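Local coordinates for protein adenosine kinase, putative (Trypanosoma brucei, PDB 3OTX) that probably catalyses the magnesium-dependent transfer of phosphate from ATP to adenosine, yielding AMP in purine salvage, and binds the two-adenosine inhibitor AP5A, at residues A93-G98 and A120-C125; Q13-L18 and A138-A143. The protein carries 1 engineered substitution. All blocks are in the same frame, centred on the assembly; numbering follows the deposited sequence.

Contact 1: residues A93-G98 and A120-C125; sequences ADDRYG and AGSGAC. With AP5 (bis(adenosine)-5'-pentaphosphate), chain C.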
loop_
_atom_site.group_PDB
_atom_site.type_symbol
_atom_site.label_atom_id
_atom_site.label_comp_id
_atom_site.label_asym_id
_atom_site.label_seq_id
_atom_site.Cartn_x
_atom_site.Cartn_y
_atom_site.Cartn_z
ATOM N N ALA A 93 11.357 -10.171 -12.153
ATOM C CA ALA A 93 12.303 -10.907 -12.988
ATOM C C ALA A 93 13.560 -11.204 -12.192
ATOM O O ALA A 93 13.833 -10.538 -11.191
ATOM C CB ALA A 93 12.638 -10.116 -14.295
ATOM N N ASP A 94 14.347 -12.183 -12.648
ATOM C CA ASP A 94 15.643 -12.497 -11.998
ATOM C C ASP A 94 16.723 -11.581 -12.571
ATOM O O ASP A 94 17.744 -12.018 -13.135
ATOM C CB ASP A 94 15.996 -13.979 -12.184
ATOM C CG ASP A 94 17.141 -14.430 -11.292
ATOM O OD1 ASP A 94 17.296 -13.891 -10.176
ATOM O OD2 ASP A 94 17.900 -15.329 -11.717
ATOM N N ASP A 95 16.457 -10.289 -12.461
ATOM C CA ASP A 95 17.363 -9.257 -12.888
ATOM C C ASP A 95 17.887 -8.463 -11.698
ATOM O O ASP A 95 17.606 -8.804 -10.533
ATOM C CB ASP A 95 16.705 -8.378 -13.950
ATOM C CG ASP A 95 15.425 -7.697 -13.473
ATOM O OD1 ASP A 95 15.099 -7.730 -12.261
ATOM O OD2 ASP A 95 14.734 -7.126 -14.337
ATOM N N ARG A 96 18.713 -7.449 -11.971
ATOM C CA ARG A 96 19.342 -6.711 -10.880
ATOM C C ARG A 96 18.299 -6.123 -9.941
ATOM O O ARG A 96 18.393 -6.309 -8.714
ATOM C CB ARG A 96 20.294 -5.649 -11.440
ATOM C CG ARG A 96 20.882 -4.713 -10.394
ATOM C CD ARG A 96 21.836 -5.385 -9.434
ATOM N NE ARG A 96 22.148 -4.514 -8.302
ATOM C CZ ARG A 96 22.931 -4.862 -7.287
ATOM N NH1 ARG A 96 23.495 -6.055 -7.270
ATOM N NH2 ARG A 96 23.150 -4.012 -6.290
ATOM N N TYR A 97 17.270 -5.464 -10.491
ATOM C CA TYR A 97 16.221 -4.871 -9.637
ATOM C C TYR A 97 15.470 -5.930 -8.832
ATOM O O TYR A 97 15.243 -5.745 -7.629
ATOM C CB TYR A 97 15.188 -4.084 -10.468
ATOM C CG TYR A 97 15.640 -2.756 -10.994
ATOM C CD1 TYR A 97 16.970 -2.362 -10.898
ATOM C CD2 TYR A 97 14.750 -1.924 -11.662
ATOM C CE1 TYR A 97 17.410 -1.125 -11.458
ATOM C CE2 TYR A 97 15.162 -0.699 -12.198
ATOM C CZ TYR A 97 16.477 -0.315 -12.090
ATOM O OH TYR A 97 16.859 0.889 -12.606
ATOM N N GLY A 98 15.108 -7.040 -9.487
ATOM C CA GLY A 98 14.379 -8.130 -8.825
ATOM C C GLY A 98 15.192 -8.726 -7.683
ATOM O O GLY A 98 14.645 -8.948 -6.595
ATOM N N ALA A 120 9.126 -9.650 -18.841
ATOM C CA ALA A 120 9.453 -8.250 -18.701
ATOM C C ALA A 120 10.413 -8.168 -17.534
ATOM O O ALA A 120 10.391 -9.028 -16.641
ATOM C CB ALA A 120 8.194 -7.406 -18.391
ATOM N N GLY A 121 11.208 -7.109 -17.524
ATOM C CA GLY A 121 12.136 -6.848 -16.415
ATOM C C GLY A 121 11.345 -6.444 -15.182
ATOM O O GLY A 121 10.180 -6.088 -15.288
ATOM N N SER A 122 11.979 -6.512 -14.010
ATOM C CA SER A 122 11.312 -6.096 -12.783
ATOM C C SER A 122 10.837 -4.663 -12.891
ATOM O O SER A 122 11.485 -3.818 -13.541
ATOM C CB SER A 122 12.261 -6.278 -11.593
ATOM O OG SER A 122 12.535 -7.642 -11.443
ATOM N N GLY A 123 9.687 -4.418 -12.255
ATOM C CA GLY A 123 9.060 -3.115 -12.295
ATOM C C GLY A 123 9.843 -2.016 -11.604
ATOM O O GLY A 123 10.698 -2.275 -10.751
ATOM N N ALA A 124 9.529 -0.775 -11.981
ATOM C CA ALA A 124 10.172 0.383 -11.381
ATOM C C ALA A 124 9.155 1.511 -11.284
ATOM O O ALA A 124 8.170 1.551 -12.050
ATOM C CB ALA A 124 11.401 0.837 -12.232
ATOM N N CYS A 125 9.407 2.451 -10.381
ATOM C CA CYS A 125 8.502 3.581 -10.215
ATOM C C CYS A 125 9.368 4.814 -10.226
ATOM O O CYS A 125 10.294 4.932 -9.415
ATOM C CB CYS A 125 7.722 3.478 -8.899
ATOM S SG CYS A 125 6.459 4.822 -8.789
HETATM P PA AP5 C . -1.237 10.995 4.906
HETATM O O1A AP5 C . -0.643 12.269 4.315
HETATM O O2A AP5 C . -2.735 11.056 5.128
HETATM O O3A AP5 C . -0.965 9.687 4.008
HETATM P PB AP5 C . -0.969 9.600 2.396
HETATM O O1B AP5 C . -1.690 10.747 1.758
HETATM O O2B AP5 C . -1.420 8.223 2.050
HETATM O O3B AP5 C . 0.597 9.751 2.149
HETATM P PG AP5 C . 1.468 10.155 0.879
HETATM O O1G AP5 C . 2.761 10.700 1.401
HETATM O O2G AP5 C . 0.840 11.201 -0.016
HETATM O O3G AP5 C . 1.698 8.751 0.260
HETATM P PD AP5 C . 2.500 8.311 -1.073
HETATM O O1D AP5 C . 3.122 9.470 -1.830
HETATM O O2D AP5 C . 1.562 7.393 -1.806
HETATM O O3D AP5 C . 3.733 7.506 -0.421
HETATM P PE AP5 C . 3.734 5.947 -0.005
HETATM O O1E AP5 C . 2.411 5.589 0.611
HETATM O O2E AP5 C . 4.997 5.652 0.801
HETATM O O5F AP5 C . -0.409 10.654 6.236
HETATM C C5F AP5 C . -0.612 9.421 6.927
HETATM C C4F AP5 C . -0.180 9.590 8.363
HETATM O O4F AP5 C . 1.168 10.076 8.415
HETATM C C3F AP5 C . -0.958 10.646 9.144
HETATM O O3F AP5 C . -2.112 10.069 9.704
HETATM C C2F AP5 C . 0.045 11.147 10.143
HETATM O O2F AP5 C . 0.117 10.261 11.232
HETATM C C1F AP5 C . 1.366 11.041 9.374
HETATM N N9A AP5 C . 1.745 12.298 8.666
HETATM C C8A AP5 C . 1.724 12.521 7.287
HETATM N N7A AP5 C . 2.167 13.790 7.067
HETATM C C5A AP5 C . 2.478 14.355 8.258
HETATM C C6A AP5 C . 3.000 15.576 8.623
HETATM N N6A AP5 C . 3.409 16.468 7.716
HETATM N N1A AP5 C . 3.217 15.833 9.955
HETATM C C2A AP5 C . 2.950 14.893 10.937
HETATM N N3A AP5 C . 2.440 13.670 10.557
HETATM C C4A AP5 C . 2.231 13.398 9.254
HETATM O O5J AP5 C . 3.816 5.177 -1.432
HETATM C C5J AP5 C . 4.942 5.371 -2.272
HETATM C C4J AP5 C . 5.125 4.043 -2.988
HETATM O O4J AP5 C . 4.087 3.845 -3.961
HETATM C C3J AP5 C . 6.405 3.966 -3.826
HETATM O O3J AP5 C . 7.336 3.147 -3.119
HETATM C C2J AP5 C . 5.959 3.365 -5.169
HETATM O O2J AP5 C . 6.786 2.297 -5.618
HETATM C C1J AP5 C . 4.572 2.867 -4.844
HETATM N N9B AP5 C . 3.701 2.738 -6.022
HETATM C C8B AP5 C . 3.379 3.754 -6.881
HETATM N N7B AP5 C . 2.597 3.217 -7.853
HETATM C C5B AP5 C . 2.428 1.880 -7.603
HETATM C C6B AP5 C . 1.721 0.868 -8.263
HETATM N N6B AP5 C . 1.079 1.042 -9.430
HETATM N N1B AP5 C . 1.816 -0.383 -7.718
HETATM C C2B AP5 C . 2.458 -0.671 -6.536
HETATM N N3B AP5 C . 3.191 0.317 -5.911
HETATM C C4B AP5 C . 3.131 1.578 -6.435
HETATM O O HOH W 1 14.091 -4.325 -14.154
#

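Contact 2: residues Q13-L18 and A138-A143; sequences QCNPLL and ADLGAA. With AP5 (bis(adenosine)-5'-pentaphosphate), chain C.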
loop_
_atom_site.group_PDB
_atom_site.type_symbol
_atom_site.label_atom_id
_atom_site.label_comp_id
_atom_site.label_asym_id
_atom_site.label_seq_id
_atom_site.Cartn_x
_atom_site.Cartn_y
_atom_site.Cartn_z
ATOM N N GLN A 13 -0.008 -8.680 -0.763
ATOM C CA GLN A 13 0.201 -8.834 -2.211
ATOM C C GLN A 13 0.157 -7.467 -2.861
ATOM O O GLN A 13 -0.734 -6.631 -2.575
ATOM C CB GLN A 13 -0.851 -9.793 -2.806
ATOM C CG GLN A 13 -0.695 -10.033 -4.329
ATOM C CD GLN A 13 -1.343 -11.319 -4.816
ATOM O OE1 GLN A 13 -1.796 -11.410 -5.984
ATOM N NE2 GLN A 13 -1.371 -12.321 -3.968
ATOM N N CYS A 14 1.129 -7.236 -3.750
ATOM C CA CYS A 14 1.204 -5.961 -4.462
ATOM C C CYS A 14 2.185 -6.159 -5.635
ATOM O O CYS A 14 2.468 -7.304 -6.066
ATOM C CB CYS A 14 1.672 -4.870 -3.477
ATOM S SG CYS A 14 1.553 -3.165 -4.069
ATOM N N ASN A 15 2.660 -5.040 -6.166
ATOM C CA ASN A 15 3.585 -4.998 -7.306
ATOM C C ASN A 15 4.939 -4.556 -6.809
ATOM O O ASN A 15 5.077 -3.417 -6.338
ATOM C CB ASN A 15 3.068 -3.950 -8.296
ATOM C CG ASN A 15 1.618 -4.208 -8.708
ATOM O OD1 ASN A 15 1.257 -5.345 -8.991
ATOM N ND2 ASN A 15 0.773 -3.139 -8.764
ATOM N N PRO A 16 5.944 -5.451 -6.852
ATOM C CA PRO A 16 7.229 -5.072 -6.273
ATOM C C PRO A 16 7.968 -4.190 -7.290
ATOM O O PRO A 16 8.161 -4.597 -8.440
ATOM C CB PRO A 16 7.937 -6.421 -6.032
ATOM C CG PRO A 16 7.242 -7.403 -6.927
ATOM C CD PRO A 16 5.845 -6.903 -7.145
ATOM N N LEU A 17 8.272 -2.956 -6.899
ATOM C CA LEU A 17 8.873 -2.007 -7.839
ATOM C C LEU A 17 10.124 -1.422 -7.231
ATOM O O LEU A 17 10.151 -1.184 -6.022
ATOM C CB LEU A 17 7.905 -0.843 -8.115
ATOM C CG LEU A 17 6.473 -1.172 -8.504
ATOM C CD1 LEU A 17 5.662 0.139 -8.595
ATOM C CD2 LEU A 17 6.468 -1.913 -9.854
ATOM N N LEU A 18 11.149 -1.197 -8.042
ATOM C CA LEU A 18 12.286 -0.413 -7.600
ATOM C C LEU A 18 11.995 1.076 -7.799
ATOM O O LEU A 18 11.674 1.517 -8.924
ATOM C CB LEU A 18 13.529 -0.810 -8.408
ATOM C CG LEU A 18 14.781 -0.204 -7.736
ATOM C CD1 LEU A 18 15.396 -1.177 -6.675
ATOM C CD2 LEU A 18 15.807 0.364 -8.685
ATOM N N ALA A 138 4.478 4.667 -12.352
ATOM C CA ALA A 138 4.809 3.245 -12.110
ATOM C C ALA A 138 4.825 2.467 -13.420
ATOM O O ALA A 138 3.814 2.457 -14.152
ATOM C CB ALA A 138 3.778 2.623 -11.149
ATOM N N ASP A 139 5.961 1.825 -13.717
ATOM C CA ASP A 139 6.115 0.922 -14.854
ATOM C C ASP A 139 6.174 -0.476 -14.296
ATOM O O ASP A 139 7.226 -0.927 -13.815
ATOM C CB ASP A 139 7.386 1.306 -15.604
ATOM C CG ASP A 139 7.695 0.382 -16.757
ATOM O OD1 ASP A 139 6.862 -0.487 -17.076
ATOM O OD2 ASP A 139 8.776 0.540 -17.349
ATOM N N LEU A 140 5.019 -1.156 -14.247
ATOM C CA LEU A 140 4.949 -2.426 -13.535
ATOM C C LEU A 140 5.894 -3.521 -14.039
ATOM O O LEU A 140 6.308 -4.356 -13.239
ATOM C CB LEU A 140 3.537 -2.983 -13.493
ATOM C CG LEU A 140 2.474 -2.152 -12.753
ATOM C CD1 LEU A 140 1.179 -2.977 -12.429
ATOM C CD2 LEU A 140 2.970 -1.469 -11.536
ATOM N N GLY A 141 6.152 -3.558 -15.347
ATOM C CA GLY A 141 7.034 -4.601 -15.892
ATOM C C GLY A 141 6.564 -5.983 -15.450
ATOM O O GLY A 141 5.373 -6.336 -15.594
ATOM N N ALA A 142 7.493 -6.735 -14.872
ATOM C CA ALA A 142 7.217 -8.081 -14.411
ATOM C C ALA A 142 5.984 -8.150 -13.498
ATOM O O ALA A 142 5.284 -9.169 -13.479
ATOM C CB ALA A 142 8.437 -8.620 -13.703
ATOM N N ALA A 143 5.717 -7.098 -12.715
ATOM C CA ALA A 143 4.626 -7.174 -11.742
ATOM C C ALA A 143 3.281 -7.398 -12.432
ATOM O O ALA A 143 2.380 -8.012 -11.873
ATOM C CB ALA A 143 4.595 -5.934 -10.830
HETATM P PA AP5 C . -1.237 10.995 4.906
HETATM O O1A AP5 C . -0.643 12.269 4.315
HETATM O O2A AP5 C . -2.735 11.056 5.128
HETATM O O3A AP5 C . -0.965 9.687 4.008
HETATM P PB AP5 C . -0.969 9.600 2.396
HETATM O O1B AP5 C . -1.690 10.747 1.758
HETATM O O2B AP5 C . -1.420 8.223 2.050
HETATM O O3B AP5 C . 0.597 9.751 2.149
HETATM P PG AP5 C . 1.468 10.155 0.879
HETATM O O1G AP5 C . 2.761 10.700 1.401
HETATM O O2G AP5 C . 0.840 11.201 -0.016
HETATM O O3G AP5 C . 1.698 8.751 0.260
HETATM P PD AP5 C . 2.500 8.311 -1.073
HETATM O O1D AP5 C . 3.122 9.470 -1.830
HETATM O O2D AP5 C . 1.562 7.393 -1.806
HETATM O O3D AP5 C . 3.733 7.506 -0.421
HETATM P PE AP5 C . 3.734 5.947 -0.005
HETATM O O1E AP5 C . 2.411 5.589 0.611
HETATM O O2E AP5 C . 4.997 5.652 0.801
HETATM O O5F AP5 C . -0.409 10.654 6.236
HETATM C C5F AP5 C . -0.612 9.421 6.927
HETATM C C4F AP5 C . -0.180 9.590 8.363
HETATM O O4F AP5 C . 1.168 10.076 8.415
HETATM C C3F AP5 C . -0.958 10.646 9.144
HETATM O O3F AP5 C . -2.112 10.069 9.704
HETATM C C2F AP5 C . 0.045 11.147 10.143
HETATM O O2F AP5 C . 0.117 10.261 11.232
HETATM C C1F AP5 C . 1.366 11.041 9.374
HETATM N N9A AP5 C . 1.745 12.298 8.666
HETATM C C8A AP5 C . 1.724 12.521 7.287
HETATM N N7A AP5 C . 2.167 13.790 7.067
HETATM C C5A AP5 C . 2.478 14.355 8.258
HETATM C C6A AP5 C . 3.000 15.576 8.623
HETATM N N6A AP5 C . 3.409 16.468 7.716
HETATM N N1A AP5 C . 3.217 15.833 9.955
HETATM C C2A AP5 C . 2.950 14.893 10.937
HETATM N N3A AP5 C . 2.440 13.670 10.557
HETATM C C4A AP5 C . 2.231 13.398 9.254
HETATM O O5J AP5 C . 3.816 5.177 -1.432
HETATM C C5J AP5 C . 4.942 5.371 -2.272
HETATM C C4J AP5 C . 5.125 4.043 -2.988
HETATM O O4J AP5 C . 4.087 3.845 -3.961
HETATM C C3J AP5 C . 6.405 3.966 -3.826
HETATM O O3J AP5 C . 7.336 3.147 -3.119
HETATM C C2J AP5 C . 5.959 3.365 -5.169
HETATM O O2J AP5 C . 6.786 2.297 -5.618
HETATM C C1J AP5 C . 4.572 2.867 -4.844
HETATM N N9B AP5 C . 3.701 2.738 -6.022
HETATM C C8B AP5 C . 3.379 3.754 -6.881
HETATM N N7B AP5 C . 2.597 3.217 -7.853
HETATM C C5B AP5 C . 2.428 1.880 -7.603
HETATM C C6B AP5 C . 1.721 0.868 -8.263
HETATM N N6B AP5 C . 1.079 1.042 -9.430
HETATM N N1B AP5 C . 1.816 -0.383 -7.718
HETATM C C2B AP5 C . 2.458 -0.671 -6.536
HETATM N N3B AP5 C . 3.191 0.317 -5.911
HETATM C C4B AP5 C . 3.131 1.578 -6.435
HETATM O O HOH W 2 3.166 -8.466 -8.908
#

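Contact 1: residues A93-G98 and A120-C125
Ser122 lies at the centre of this contact, with Ala93, Tyr97 and Asp95 gathered round it. Its hydroxyl works both ways: Ser122 OG accepts from Ala93 N at 2.9 Å and donates to Asp95 OD1 at 2.7 Å, roles that suit a small hydroxyl side chain. Tyr97 lays its CB against Ser122 CB and carries its ring along the strand, where Tyr97 CE2 reaches Ala124 CB at 4.1 Å; the ring also leans on Leu18 of strand 17-23. At the Ala120-Gly121 side the compact methyl of Ala93 packs against Gly121 CA, and Ala93 CB lies 3.4 Å from Ala120 O, a carbonyl oxygen that the contact buries without a hydrogen-bonding partner.

Asp95, the partner of Ser122, is the N-cap of helix 96-108. With CG set between the backbone N and the carbonyl carbon (chi1 59°), its carboxylate turns back over the first turn of the helix and faces Ser122 as well. The cap thus ties a helix of the large alpha/beta domain of this ribokinase-type fold to the smaller sheet that forms its lid. Ser122 N gives a nearly straight bond (162°) to Asp95 OD2, 2.8 Å away. This bond and the one from Ser122 OG each arrive on the syn side, a little out of the carboxylate plane, and together they fix its rotation. Asp95 OD1 takes the amide of Gly98 on the face opposite Ser122 OG, and Gly98, without a side chain, lets its CA come within 3.2 Å of Ser122 OG. A water donates to Asp95 OD2 and to Ser122 O, adding a bridge beside the direct bonds.

Contact 2: residues Q13-L18 and A138-A143
The adenine end of the adenosine pocket takes shape where Asn15 and Leu17 pack against Ala138, Leu140 and Ala143. Asn15, an adenosine-binding residue, sends its amide ND2 almost straight (171°) to N1B of the inhibitor, 3.1 Å away, and the same nitrogen makes a weak bond to Phe171 O. An asparagine suits the site because its NH2 supplies the donor that an adenine N1 needs. With CG anti to its carbonyl carbon (chi1 -55°), the amide is carried towards the base, and Leu140 CD1 lies against Asn15 ND2 at 3.7 Å. Behind it, Asn15 CB rests on Ala143 CB at 3.6 Å, a fit that a short methyl allows; Pro16 CD touches the same methyl.

The two methyls of Leu17 divide the work. Leu17 CD1 lies over the face of the adenine, 3.6 Å from C4B, and touches Ala138 CB, whereas Leu17 CD2 meets Leu140 CD2 at 3.9 Å as the leucines cross obliquely. Ala138 CB approaches the base obliquely, beside N6B and 3.6 Å from N7B.

Leu140 opens a type II' turn closed by Ala143 N to Leu140 O, with Gly141 taking the positive phi of its second position. The turn leads from strand 133-141 into a short 3-10 segment; strand 122-130 stands between strands 133-141 and 17-23. Towards the large domain, Pro16 packs on Tyr88 of strand 86-89 and Leu101 of helix 96-108.

Overall arrangement
Along the chain the segments come in the order 13-18, 93-98, 120-125, 138-143, so contact 2 brackets contact 1. Their centres are about 8 Å apart, and both reach the five-stranded lid sheet, in which strand 122-130 has strands 17-23 and 133-141 as its neighbours. They touch directly: Ala124 O probably accepts from Asp139 N, and Gly121 O from Ala142 N. Contact 1 joins helix 96-108 to strand 122-130, about 19 Å from the centre of the chain, against about 12 Å for contact 2, which lines the adenosine site. Both touch the inhibitor, contact 1 through Cys125; the lid sheet, with the loop before strand 17-23, runs from the junction with the large domain to the nucleoside pocket.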